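Local coordinates for protein chloroplastic group IIB intron splicing facilitator CRS2, chloroplastic (Zea mays, PDB 1RYB) that facilitates the splicing of chloroplast group IIB introns in complexes with CAF1 or CAF2, and has no peptidyl-tRNA hydrolase activity despite belonging to that enzyme family, at residues L23-N28 with T33-G38; I105-S110 with A161-K166; V75-Y80 with G85-P90. One frame throughout, in Å; residues are numbered along the deposited sequence.

Interaction 1 (L23-N28 with T33-G38); sequences LGNPGN and TRHNVG
N36 grips the backbone of N25 with both ends of its amide. N25 N donates to N36 OD1 over 2.7 Å, nearly straight though tilted from the carbonyl plane. N36 ND2 returns a 3.1 Å bond to N25 O, arriving on a lone pair. A lysine in place of N36 would probably leave N25 N without its acceptor and let the loop shift against the helix start. The other end of N25 is held too, OD1 taking M81 N.

Water adds two links. One molecule accepts from N25 ND2 and donates to T33 OG1 and to N36 OD1 (2.8 Å), a second grip on that oxygen; another accepts from G38 N and lies within hydrogen-bonding distance of L23 O.

The remaining contacts are van der Waals. G24 CA lies 3.2 Å from N36 OD1, where a side chain would clash. N25 CG is anti to its carbonyl carbon (chi1 -75°), which lets ND2 come within 4.0 Å of CD2 of H35, at the position of the proton acceptor in active relatives; amide and ring planes are 56° apart.

The contact ties the loop leaving strand 18-22 to the 3-10 turn opening helix 37-48, with N36 at the N-cap position; L23 packs on strand 102-108 and helix 84-94.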
ATOM      1  N   LEU A  23      -3.522  -0.021  -0.738  1.00 10.98           N
ATOM      2  CA  LEU A  23      -4.644   0.431  -1.551  1.00 10.58           C
ATOM      3  C   LEU A  23      -5.260  -0.685  -2.395  1.00 13.42           C
ATOM      4  O   LEU A  23      -4.568  -1.610  -2.890  1.00 11.60           O
ATOM      5  CB  LEU A  23      -4.222   1.592  -2.433  1.00  7.74           C
ATOM      6  CG  LEU A  23      -3.663   2.726  -1.569  1.00 10.06           C
ATOM      7  CD1 LEU A  23      -3.521   3.958  -2.431  1.00 11.98           C
ATOM      8  CD2 LEU A  23      -4.665   3.064  -0.430  1.00 12.09           C
ATOM      9  N   GLY A  24      -6.527  -0.551  -2.641  1.00  9.33           N
ATOM     10  CA  GLY A  24      -7.286  -1.559  -3.462  1.00  7.10           C
ATOM     11  C   GLY A  24      -8.751  -1.236  -3.460  1.00  8.83           C
ATOM     12  O   GLY A  24      -9.190  -0.242  -2.804  1.00 11.76           O
ATOM     13  N   ASN A  25      -9.519  -2.100  -4.127  1.00 10.34           N
ATOM     14  CA  ASN A  25     -10.993  -2.039  -4.123  1.00 10.19           C
ATOM     15  C   ASN A  25     -11.536  -3.183  -3.345  1.00  7.88           C
ATOM     16  O   ASN A  25     -10.949  -4.274  -3.320  1.00 13.95           O
ATOM     17  CB  ASN A  25     -11.522  -2.146  -5.549  1.00 11.18           C
ATOM     18  CG  ASN A  25     -11.290  -0.849  -6.263  1.00 13.23           C
ATOM     19  OD1 ASN A  25     -11.761   0.176  -5.789  1.00 13.08           O
ATOM     20  ND2 ASN A  25     -10.590  -0.883  -7.428  1.00 14.82           N
ATOM     21  N   PRO A  26     -12.698  -3.013  -2.779  1.00  9.57           N
ATOM     22  CA  PRO A  26     -13.245  -4.040  -1.892  1.00 10.82           C
ATOM     23  C   PRO A  26     -14.053  -5.069  -2.587  1.00 11.45           C
ATOM     24  O   PRO A  26     -14.733  -4.762  -3.534  1.00 15.87           O
ATOM     25  CB  PRO A  26     -14.257  -3.263  -1.051  1.00 14.43           C
ATOM     26  CG  PRO A  26     -14.730  -2.195  -2.010  1.00 22.36           C
ATOM     27  CD  PRO A  26     -13.462  -1.783  -2.768  1.00 10.64           C
ATOM     28  N   GLY A  27     -13.977  -6.284  -2.098  1.00  9.40           N
ATOM     29  CA  GLY A  27     -14.863  -7.252  -2.632  1.00 14.71           C
ATOM     30  C   GLY A  27     -14.194  -8.327  -3.456  1.00 23.88           C
ATOM     31  O   GLY A  27     -13.090  -8.166  -3.968  1.00 15.40           O
ATOM     32  N   ASN A  28     -14.910  -9.438  -3.584  1.00 21.81           N
ATOM     33  CA  ASN A  28     -14.393 -10.641  -4.312  1.00 21.80           C
ATOM     34  C   ASN A  28     -13.971 -10.375  -5.743  1.00 26.39           C
ATOM     35  O   ASN A  28     -13.009 -10.953  -6.267  1.00 24.85           O
ATOM     36  CB  ASN A  28     -15.500 -11.682  -4.351  1.00 28.10           C
ATOM     37  CG  ASN A  28     -15.937 -11.952  -2.961  1.00 42.53           C
ATOM     38  OD1 ASN A  28     -15.072 -12.147  -2.110  1.00 24.25           O
ATOM     39  ND2 ASN A  28     -17.215 -11.686  -2.686  1.00 39.73           N
ATOM     40  N   THR A  33      -6.574  -8.647  -8.512  1.00 17.32           N
ATOM     41  CA  THR A  33      -6.422  -7.672  -9.580  1.00 11.11           C
ATOM     42  C   THR A  33      -5.219  -6.775  -9.355  1.00 15.21           C
ATOM     43  O   THR A  33      -4.740  -6.610  -8.233  1.00 10.81           O
ATOM     44  CB  THR A  33      -7.707  -6.908  -9.828  1.00 10.68           C
ATOM     45  OG1 THR A  33      -8.007  -6.099  -8.728  1.00 14.16           O
ATOM     46  CG2 THR A  33      -8.916  -7.871 -10.091  1.00 11.13           C
ATOM     47  N   ARG A  34      -4.682  -6.285 -10.420  1.00  9.77           N
ATOM     48  CA  ARG A  34      -3.432  -5.476 -10.333  1.00 12.34           C
ATOM     49  C   ARG A  34      -3.571  -4.273  -9.397  1.00  9.35           C
ATOM     50  O   ARG A  34      -2.638  -3.958  -8.603  1.00 11.70           O
ATOM     51  CB  ARG A  34      -2.979  -4.996 -11.700  1.00  8.49           C
ATOM     52  CG  ARG A  34      -2.687  -6.190 -12.639  1.00  7.37           C
ATOM     53  CD  ARG A  34      -1.886  -5.710 -13.881  1.00 16.85           C
ATOM     54  NE  ARG A  34      -1.455  -6.786 -14.815  1.00 17.81           N
ATOM     55  CZ  ARG A  34      -2.274  -7.347 -15.740  1.00 19.89           C
ATOM     56  NH1 ARG A  34      -3.552  -6.956 -15.853  1.00 16.52           N
ATOM     57  NH2 ARG A  34      -1.788  -8.356 -16.522  1.00 16.39           N
ATOM     58  N   HIS A  35      -4.683  -3.581  -9.528  1.00 10.27           N
ATOM     59  CA  HIS A  35      -4.932  -2.408  -8.675  1.00  9.54           C
ATOM     60  C   HIS A  35      -5.100  -2.779  -7.187  1.00  9.98           C
ATOM     61  O   HIS A  35      -5.155  -1.885  -6.347  1.00 16.77           O
ATOM     62  CB  HIS A  35      -6.229  -1.724  -9.167  1.00 14.48           C
ATOM     63  CG  HIS A  35      -6.270  -0.193  -9.171  1.00 11.54           C
ATOM     64  ND1 HIS A  35      -5.155   0.564  -9.263  1.00 12.26           N
ATOM     65  CD2 HIS A  35      -7.337   0.633  -9.161  1.00 15.45           C
ATOM     66  CE1 HIS A  35      -5.521   1.827  -9.282  1.00  8.43           C
ATOM     67  NE2 HIS A  35      -6.845   1.893  -9.190  1.00 15.77           N
ATOM     68  N   ASN A  36      -5.183  -4.057  -6.851  1.00  9.08           N
ATOM     69  CA  ASN A  36      -5.263  -4.493  -5.454  1.00  8.20           C
ATOM     70  C   ASN A  36      -3.954  -4.999  -4.901  1.00 15.61           C
ATOM     71  O   ASN A  36      -3.920  -5.540  -3.827  1.00 10.68           O
ATOM     72  CB  ASN A  36      -6.272  -5.642  -5.312  1.00 10.61           C
ATOM     73  CG  ASN A  36      -7.656  -5.087  -4.984  1.00 17.38           C
ATOM     74  OD1 ASN A  36      -8.056  -4.000  -5.411  1.00 11.96           O
ATOM     75  ND2 ASN A  36      -8.370  -5.756  -4.108  1.00 17.27           N
ATOM     76  N   VAL A  37      -2.828  -4.899  -5.641  1.00  9.21           N
ATOM     77  CA  VAL A  37      -1.617  -5.467  -5.129  1.00  8.44           C
ATOM     78  C   VAL A  37      -1.196  -4.855  -3.802  1.00 11.65           C
ATOM     79  O   VAL A  37      -0.502  -5.498  -3.060  1.00 10.64           O
ATOM     80  CB  VAL A  37      -0.503  -5.439  -6.212  1.00 10.92           C
ATOM     81  CG1 VAL A  37       0.006  -4.025  -6.520  1.00 13.86           C
ATOM     82  CG2 VAL A  37       0.661  -6.416  -5.955  1.00 11.09           C
ATOM     83  N   GLY A  38      -1.541  -3.601  -3.546  1.00  6.68           N
ATOM     84  CA  GLY A  38      -1.237  -3.063  -2.226  1.00  9.13           C
ATOM     85  C   GLY A  38      -1.898  -3.847  -1.112  1.00  8.44           C
ATOM     86  O   GLY A  38      -1.362  -4.005  -0.002  1.00 10.01           O
TER
HETATM   87  O   HOH W   1      -2.658  -1.280  -4.851  1.00  8.20           O
HETATM   88  O   HOH W   2      -8.842  -3.237  -8.019  1.00 15.33           O

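Interaction 2 (I105-S110 with A161-K166); sequences IYDDTS and AFLLQK
D107 and L163 are the residues whose CA atoms come nearest across the two segments, and these are still 8.9 Å apart: the end of strand 102-108 faces the last turn of helix 159-163, and side chains alone bridge the gap, without a hydrogen bond between the segments.

L163 supplies the bridge with one methyl. Its CG stands anti to its own carbonyl carbon (chi1 -64°), which, with chi2 at 171°, carries CD2 toward segment 105-110, where it meets D107 OD2 at 3.7 Å and T109 CG2 at 4.2 Å. A single branch end is shared by a carboxylate oxygen and a threonine methyl. The L163 side chain crosses both partners at about a right angle. The methyl covers OD2 on that side without a polar bond.

The polar work of D107 is done with other residues: OD2 accepts from H35 ND1 and OD1 from H127 NE2. Bonds to both oxygens fix the rotation of the carboxylate. By similarity to peptidyl-tRNA hydrolases, D107 would be the residue that assists the histidine proton acceptor.

At the end of the strand, D108 OD1 accepts from S110 N at 2.8 Å, an Asx turn, and from S110 OG at 2.8 Å. The two donors use the anti and syn sides of the oxygen but approach from the same face of the carboxylate plane; D108 OD2 is held by S147 OG.

T109 and L163 both also pack on I150, just past strand 145-149. Strand 102-108 runs between strands 18-22 and 145-149, with I105 and D107 turned to helix 37-48, and the short helix 159-163 is held by R34, whose NH1 donates to F162 O.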
ATOM      1  N   ILE A 105       1.099   1.827   0.404  1.00  8.75           N
ATOM      2  CA  ILE A 105       1.562   0.741  -0.469  1.00  9.30           C
ATOM      3  C   ILE A 105       0.588   0.592  -1.642  1.00  8.74           C
ATOM      4  O   ILE A 105      -0.605   0.377  -1.405  1.00  8.33           O
ATOM      5  CB  ILE A 105       1.729  -0.571   0.353  1.00  9.36           C
ATOM      6  CG1 ILE A 105       2.584  -0.271   1.584  1.00  5.09           C
ATOM      7  CG2 ILE A 105       2.394  -1.665  -0.540  1.00 11.54           C
ATOM      8  CD1 ILE A 105       3.019  -1.585   2.273  1.00 12.51           C
ATOM      9  N   TYR A 106       1.079   0.628  -2.891  1.00  9.18           N
ATOM     10  CA  TYR A 106       0.107   0.629  -4.019  1.00  5.42           C
ATOM     11  C   TYR A 106       0.764   0.244  -5.334  1.00  7.25           C
ATOM     12  O   TYR A 106       1.974   0.111  -5.391  1.00  9.69           O
ATOM     13  CB  TYR A 106      -0.487   2.083  -4.141  1.00  8.46           C
ATOM     14  CG  TYR A 106       0.639   3.077  -4.548  1.00 14.09           C
ATOM     15  CD1 TYR A 106       0.894   3.358  -5.891  1.00 13.64           C
ATOM     16  CD2 TYR A 106       1.546   3.605  -3.635  1.00 20.14           C
ATOM     17  CE1 TYR A 106       1.910   4.237  -6.257  1.00 17.72           C
ATOM     18  CE2 TYR A 106       2.684   4.347  -3.995  1.00 18.54           C
ATOM     19  CZ  TYR A 106       2.821   4.726  -5.328  1.00 21.09           C
ATOM     20  OH  TYR A 106       3.907   5.494  -5.763  1.00 31.85           O
ATOM     21  N   ASP A 107      -0.058  -0.018  -6.338  1.00  9.32           N
ATOM     22  CA  ASP A 107       0.426  -0.431  -7.710  1.00 11.49           C
ATOM     23  C   ASP A 107       0.966   0.759  -8.458  1.00 14.13           C
ATOM     24  O   ASP A 107       0.359   1.828  -8.461  1.00 12.40           O
ATOM     25  CB  ASP A 107      -0.725  -1.030  -8.533  1.00 10.65           C
ATOM     26  CG  ASP A 107      -1.950  -0.174  -8.423  1.00 13.25           C
ATOM     27  OD1 ASP A 107      -2.435   0.247  -7.362  1.00 14.30           O
ATOM     28  OD2 ASP A 107      -2.425   0.140  -9.566  1.00 11.15           O
ATOM     29  N   ASP A 108       2.069   0.600  -9.129  1.00 11.04           N
ATOM     30  CA  ASP A 108       2.612   1.772  -9.848  1.00 11.13           C
ATOM     31  C   ASP A 108       2.920   1.391 -11.292  1.00 10.15           C
ATOM     32  O   ASP A 108       3.721   0.494 -11.570  1.00 16.36           O
ATOM     33  CB  ASP A 108       3.809   2.314  -9.119  1.00 11.80           C
ATOM     34  CG  ASP A 108       4.438   3.505  -9.746  1.00 25.65           C
ATOM     35  OD1 ASP A 108       4.264   3.812 -10.906  1.00 18.52           O
ATOM     36  OD2 ASP A 108       5.296   4.078  -8.940  1.00 27.06           O
ATOM     37  N   THR A 109       2.126   1.922 -12.216  1.00 14.46           N
ATOM     38  CA  THR A 109       2.280   1.498 -13.660  1.00 16.66           C
ATOM     39  C   THR A 109       3.560   2.101 -14.288  1.00 28.45           C
ATOM     40  O   THR A 109       3.900   1.841 -15.412  1.00 25.68           O
ATOM     41  CB  THR A 109       1.076   1.894 -14.557  1.00 18.89           C
ATOM     42  OG1 THR A 109       0.933   3.255 -14.479  1.00 35.72           O
ATOM     43  CG2 THR A 109      -0.197   1.298 -14.066  1.00 19.14           C
ATOM     44  N   SER A 110       4.273   2.895 -13.544  1.00 21.78           N
ATOM     45  CA  SER A 110       5.470   3.534 -14.079  1.00 19.58           C
ATOM     46  C   SER A 110       6.744   2.758 -13.813  1.00 20.36           C
ATOM     47  O   SER A 110       7.813   3.119 -14.284  1.00 22.05           O
ATOM     48  CB  SER A 110       5.555   4.983 -13.595  1.00 23.29           C
ATOM     49  OG  SER A 110       6.271   5.003 -12.376  1.00 23.43           O
ATOM     50  N   ALA A 161      -9.009  -1.405 -17.811  1.00 21.07           N
ATOM     51  CA  ALA A 161      -9.220  -2.808 -17.855  1.00 22.58           C
ATOM     52  C   ALA A 161      -8.017  -3.529 -17.289  1.00 14.46           C
ATOM     53  O   ALA A 161      -8.124  -4.558 -16.647  1.00 19.97           O
ATOM     54  CB  ALA A 161      -9.321  -3.228 -19.333  1.00 22.59           C
ATOM     55  N   PHE A 162      -6.865  -3.008 -17.634  1.00 17.74           N
ATOM     56  CA  PHE A 162      -5.621  -3.576 -17.223  1.00 21.07           C
ATOM     57  C   PHE A 162      -5.519  -3.565 -15.702  1.00 12.86           C
ATOM     58  O   PHE A 162      -5.075  -4.521 -15.090  1.00 16.28           O
ATOM     59  CB  PHE A 162      -4.505  -2.726 -17.848  1.00 22.10           C
ATOM     60  CG  PHE A 162      -3.130  -3.108 -17.444  1.00 20.30           C
ATOM     61  CD1 PHE A 162      -2.582  -4.332 -17.824  1.00 19.22           C
ATOM     62  CD2 PHE A 162      -2.361  -2.225 -16.681  1.00 22.19           C
ATOM     63  CE1 PHE A 162      -1.293  -4.728 -17.460  1.00 22.97           C
ATOM     64  CE2 PHE A 162      -1.064  -2.589 -16.316  1.00 22.45           C
ATOM     65  CZ  PHE A 162      -0.544  -3.834 -16.703  1.00 30.43           C
ATOM     66  N   LEU A 163      -5.986  -2.512 -15.098  1.00 16.86           N
ATOM     67  CA  LEU A 163      -5.898  -2.443 -13.632  1.00 16.60           C
ATOM     68  C   LEU A 163      -6.748  -3.422 -12.976  1.00 12.27           C
ATOM     69  O   LEU A 163      -6.486  -3.853 -11.843  1.00 13.39           O
ATOM     70  CB  LEU A 163      -6.280  -1.070 -13.071  1.00 11.94           C
ATOM     71  CG  LEU A 163      -5.362   0.078 -13.477  1.00 13.64           C
ATOM     72  CD1 LEU A 163      -6.011   1.430 -13.031  1.00 17.57           C
ATOM     73  CD2 LEU A 163      -3.955  -0.068 -12.881  1.00 14.05           C
ATOM     74  N   LEU A 164      -7.851  -3.696 -13.641  1.00 12.10           N
ATOM     75  CA  LEU A 164      -8.860  -4.461 -13.046  1.00 10.20           C
ATOM     76  C   LEU A 164      -8.882  -5.867 -13.479  1.00 16.12           C
ATOM     77  O   LEU A 164      -9.863  -6.561 -13.240  1.00 20.16           O
ATOM     78  CB  LEU A 164     -10.260  -3.819 -13.253  1.00 14.38           C
ATOM     79  CG  LEU A 164     -10.392  -2.428 -12.691  1.00 18.26           C
ATOM     80  CD1 LEU A 164     -11.849  -1.993 -12.869  1.00 20.54           C
ATOM     81  CD2 LEU A 164     -10.009  -2.363 -11.194  1.00 18.56           C
ATOM     82  N   GLN A 165      -7.744  -6.305 -13.984  1.00 15.25           N
ATOM     83  CA  GLN A 165      -7.473  -7.711 -14.385  1.00 15.32           C
ATOM     84  C   GLN A 165      -6.424  -8.338 -13.521  1.00 15.57           C
ATOM     85  O   GLN A 165      -5.712  -7.678 -12.804  1.00 16.21           O
ATOM     86  CB  GLN A 165      -7.011  -7.789 -15.829  1.00 18.89           C
ATOM     87  CG  GLN A 165      -8.278  -7.927 -16.729  1.00 31.80           C
ATOM     88  CD  GLN A 165      -8.828  -9.353 -16.650  1.00100.00           C
ATOM     89  OE1 GLN A 165      -9.823  -9.700 -17.326  1.00 75.46           O
ATOM     90  NE2 GLN A 165      -8.173 -10.194 -15.819  1.00100.00           N
ATOM     91  N   LYS A 166      -6.392  -9.625 -13.522  1.00 14.54           N
ATOM     92  CA  LYS A 166      -5.428 -10.339 -12.690  1.00 11.38           C
ATOM     93  C   LYS A 166      -4.063 -10.367 -13.363  1.00 17.84           C
ATOM     94  O   LYS A 166      -3.919 -10.159 -14.565  1.00 19.03           O
ATOM     95  CB  LYS A 166      -5.968 -11.750 -12.488  1.00 17.57           C
ATOM     96  CG  LYS A 166      -7.207 -11.713 -11.563  1.00 18.13           C
ATOM     97  CD  LYS A 166      -7.505 -13.032 -10.817  1.00 28.58           C
ATOM     98  CE  LYS A 166      -8.929 -13.115 -10.241  1.00 92.16           C
ATOM     99  NZ  LYS A 166      -9.186 -14.317  -9.417  1.00 95.84           N
TER

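Interaction 3 (V75-Y80 with G85-P90); sequences VKPQSY and GEAIGP
P77 and A87 meet methylene to methyl, P77 CB lying 3.6 Å from A87 CB, where the CA atoms of 75-80 and 85-90 are nearest. Both CB atoms are directed across the interface, and the CA atoms behind them are 5.8 Å apart.

The proline ring leads outward from there. CB is spent on A87. CG, the next atom, reaches past the alanine to the neighbouring residue on the helix and touches I88 twice, CD1 at 3.9 Å and CG1 at 4.1 Å. From CG the ring turns back through CD to its own nitrogen, so the whole edge that faces the helix is the CB-CG bond, and it cannot swing away as an open chain could. I88 comes to meet it obliquely: CG1 is anti to the carbonyl carbon (chi1 -68°), which brings the ethyl branch to the proline, while its end also touches L23 CD2.

No hydrogen bond joins the segments. Beyond the strand, S79 OG donates to Y80 O over 2.9 Å from above the carbonyl plane, tying the turn that leads to Y80, a tRNA-binding residue by similarity; the Y80 side chain packs against N25 and P26.

The contact thus packs the start of helix 84-94 against the last residue of strand 70-77. V75 bonds through its backbone to I20 and G22 of strand 18-22, K76 to L61 on the other side, A87 reaches S60 of strand 60-67, and I88 also packs on V133 of helix 128-136. F39 of helix 37-48 touches P77 too.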
ATOM      1  N   VAL A  75      -3.734  -1.547   7.465  1.00  7.36           N
ATOM      2  CA  VAL A  75      -5.066  -1.146   7.030  1.00  8.52           C
ATOM      3  C   VAL A  75      -5.336  -1.407   5.539  1.00  9.95           C
ATOM      4  O   VAL A  75      -4.464  -1.170   4.727  1.00  9.77           O
ATOM      5  CB  VAL A  75      -5.095   0.391   7.181  1.00  9.33           C
ATOM      6  CG1 VAL A  75      -6.396   1.012   6.675  1.00 11.75           C
ATOM      7  CG2 VAL A  75      -4.786   0.856   8.574  1.00  9.76           C
ATOM      8  N   LYS A  76      -6.548  -1.862   5.232  1.00  8.31           N
ATOM      9  CA  LYS A  76      -7.076  -2.050   3.871  1.00  6.43           C
ATOM     10  C   LYS A  76      -8.378  -1.276   3.838  1.00 11.20           C
ATOM     11  O   LYS A  76      -9.418  -1.717   4.395  1.00 10.21           O
ATOM     12  CB  LYS A  76      -7.372  -3.520   3.538  1.00  6.79           C
ATOM     13  CG  LYS A  76      -6.039  -4.333   3.491  1.00 12.27           C
ATOM     14  CD  LYS A  76      -6.190  -5.697   2.785  1.00 10.92           C
ATOM     15  CE  LYS A  76      -7.028  -6.645   3.611  1.00 15.25           C
ATOM     16  NZ  LYS A  76      -7.171  -8.016   3.042  1.00 18.49           N
ATOM     17  N   PRO A  77      -8.361  -0.095   3.258  1.00 10.74           N
ATOM     18  CA  PRO A  77      -9.587   0.660   3.151  1.00  7.62           C
ATOM     19  C   PRO A  77     -10.568  -0.113   2.271  1.00  7.90           C
ATOM     20  O   PRO A  77     -10.202  -0.779   1.279  1.00 11.06           O
ATOM     21  CB  PRO A  77      -9.207   1.954   2.401  1.00 11.27           C
ATOM     22  CG  PRO A  77      -7.690   2.076   2.586  1.00 11.91           C
ATOM     23  CD  PRO A  77      -7.228   0.631   2.709  1.00 11.20           C
ATOM     24  N   GLN A  78     -11.807  -0.090   2.700  1.00 11.68           N
ATOM     25  CA  GLN A  78     -12.882  -0.730   1.987  1.00 12.92           C
ATOM     26  C   GLN A  78     -13.853   0.335   1.442  1.00 19.62           C
ATOM     27  O   GLN A  78     -15.059   0.165   1.502  1.00 20.26           O
ATOM     28  CB  GLN A  78     -13.659  -1.698   2.912  1.00 13.39           C
ATOM     29  CG  GLN A  78     -12.684  -2.662   3.628  1.00 12.81           C
ATOM     30  CD  GLN A  78     -12.009  -3.629   2.686  1.00 13.71           C
ATOM     31  OE1 GLN A  78     -10.760  -3.847   2.772  1.00 14.42           O
ATOM     32  NE2 GLN A  78     -12.821  -4.260   1.837  1.00  9.05           N
ATOM     33  N   SER A  79     -13.289   1.410   0.937  1.00 10.92           N
ATOM     34  CA  SER A  79     -14.063   2.557   0.485  1.00 15.70           C
ATOM     35  C   SER A  79     -14.187   2.671  -1.044  1.00 14.92           C
ATOM     36  O   SER A  79     -14.845   3.545  -1.578  1.00 14.31           O
ATOM     37  CB  SER A  79     -13.200   3.718   0.944  1.00 15.70           C
ATOM     38  OG  SER A  79     -11.849   3.524   0.473  1.00 15.43           O
ATOM     39  N   TYR A  80     -13.491   1.791  -1.729  1.00 11.23           N
ATOM     40  CA  TYR A  80     -13.154   1.869  -3.157  1.00 15.75           C
ATOM     41  C   TYR A  80     -11.931   2.732  -3.273  1.00 13.76           C
ATOM     42  O   TYR A  80     -11.726   3.669  -2.446  1.00 10.78           O
ATOM     43  CB  TYR A  80     -14.262   2.405  -4.089  1.00 16.89           C
ATOM     44  CG  TYR A  80     -15.352   1.371  -4.221  1.00 15.28           C
ATOM     45  CD1 TYR A  80     -16.482   1.447  -3.416  1.00 22.60           C
ATOM     46  CD2 TYR A  80     -15.251   0.329  -5.140  1.00 14.28           C
ATOM     47  CE1 TYR A  80     -17.520   0.522  -3.591  1.00 16.09           C
ATOM     48  CE2 TYR A  80     -16.239  -0.643  -5.279  1.00 19.75           C
ATOM     49  CZ  TYR A  80     -17.356  -0.563  -4.458  1.00 19.33           C
ATOM     50  OH  TYR A  80     -18.347  -1.516  -4.631  1.00 29.83           O
ATOM     51  N   GLY A  85      -8.599   8.046   0.878  1.00 14.16           N
ATOM     52  CA  GLY A  85      -8.221   9.046   1.854  1.00 12.04           C
ATOM     53  C   GLY A  85      -9.284   9.218   2.913  1.00 13.98           C
ATOM     54  O   GLY A  85      -8.985   9.550   4.112  1.00 13.52           O
ATOM     55  N   GLU A  86     -10.505   9.005   2.485  1.00 12.01           N
ATOM     56  CA  GLU A  86     -11.624   9.082   3.395  1.00 13.28           C
ATOM     57  C   GLU A  86     -11.481   8.116   4.520  1.00 16.71           C
ATOM     58  O   GLU A  86     -12.010   8.362   5.582  1.00 14.56           O
ATOM     59  CB  GLU A  86     -13.002   8.852   2.684  1.00 19.48           C
ATOM     60  CG  GLU A  86     -13.259  10.046   1.742  1.00 15.76           C
ATOM     61  CD  GLU A  86     -14.597  10.036   1.073  1.00 23.01           C
ATOM     62  OE1 GLU A  86     -14.815  10.725   0.130  1.00 24.70           O
ATOM     63  OE2 GLU A  86     -15.418   9.104   1.464  1.00 19.76           O
ATOM     64  N   ALA A  87     -10.843   6.948   4.248  1.00 13.96           N
ATOM     65  CA  ALA A  87     -10.607   5.949   5.275  1.00 17.46           C
ATOM     66  C   ALA A  87      -9.317   6.272   6.085  1.00 19.64           C
ATOM     67  O   ALA A  87      -9.291   6.221   7.325  1.00 17.72           O
ATOM     68  CB  ALA A  87     -10.406   4.587   4.616  1.00 15.33           C
ATOM     69  N   ILE A  88      -8.193   6.591   5.368  1.00 12.00           N
ATOM     70  CA  ILE A  88      -6.920   6.763   6.007  1.00  9.27           C
ATOM     71  C   ILE A  88      -6.782   8.019   6.856  1.00 16.71           C
ATOM     72  O   ILE A  88      -6.178   7.991   7.935  1.00 16.54           O
ATOM     73  CB  ILE A  88      -5.818   6.609   4.980  1.00 14.81           C
ATOM     74  CG1 ILE A  88      -5.777   5.139   4.508  1.00 13.00           C
ATOM     75  CG2 ILE A  88      -4.472   7.042   5.574  1.00 13.91           C
ATOM     76  CD1 ILE A  88      -5.220   5.011   3.082  1.00 16.69           C
ATOM     77  N   GLY A  89      -7.298   9.157   6.379  1.00 13.97           N
ATOM     78  CA  GLY A  89      -7.155  10.384   7.189  1.00 10.11           C
ATOM     79  C   GLY A  89      -7.669  10.217   8.589  1.00 10.82           C
ATOM     80  O   GLY A  89      -6.991  10.531   9.541  1.00 15.37           O
ATOM     81  N   PRO A  90      -8.932   9.778   8.725  1.00 15.94           N
ATOM     82  CA  PRO A  90      -9.504   9.636  10.030  1.00 15.33           C
ATOM     83  C   PRO A  90      -8.772   8.660  10.909  1.00 24.71           C
ATOM     84  O   PRO A  90      -8.757   8.835  12.136  1.00 15.23           O
ATOM     85  CB  PRO A  90     -10.995   9.313   9.869  1.00 11.38           C
ATOM     86  CG  PRO A  90     -11.327   9.950   8.523  1.00 17.00           C
ATOM     87  CD  PRO A  90     -10.043   9.827   7.721  1.00 14.49           C
TER

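Interactions 1 and 3 are buried, while interaction 2 is only partly so, at the sheet end beside the site that corresponds to the active site of peptidyl-tRNA hydrolases. Their chemistry follows: 23-28 with 33-38 is polar, an amide and waters bracing a loop; 75-80 with 85-90 is purely apolar across its interface; 105-110 with 161-166 is one methyl against a carboxylate and a threonine. Interactions 1 and 2 touch directly, among other places through the backbone pair R34 N and Q165 O. Interaction 1 also meets interaction 3, through L23 and I88. Interactions 2 and 3 do not touch, but strands 70-77 and 102-108 flank strand 18-22 in the same sheet.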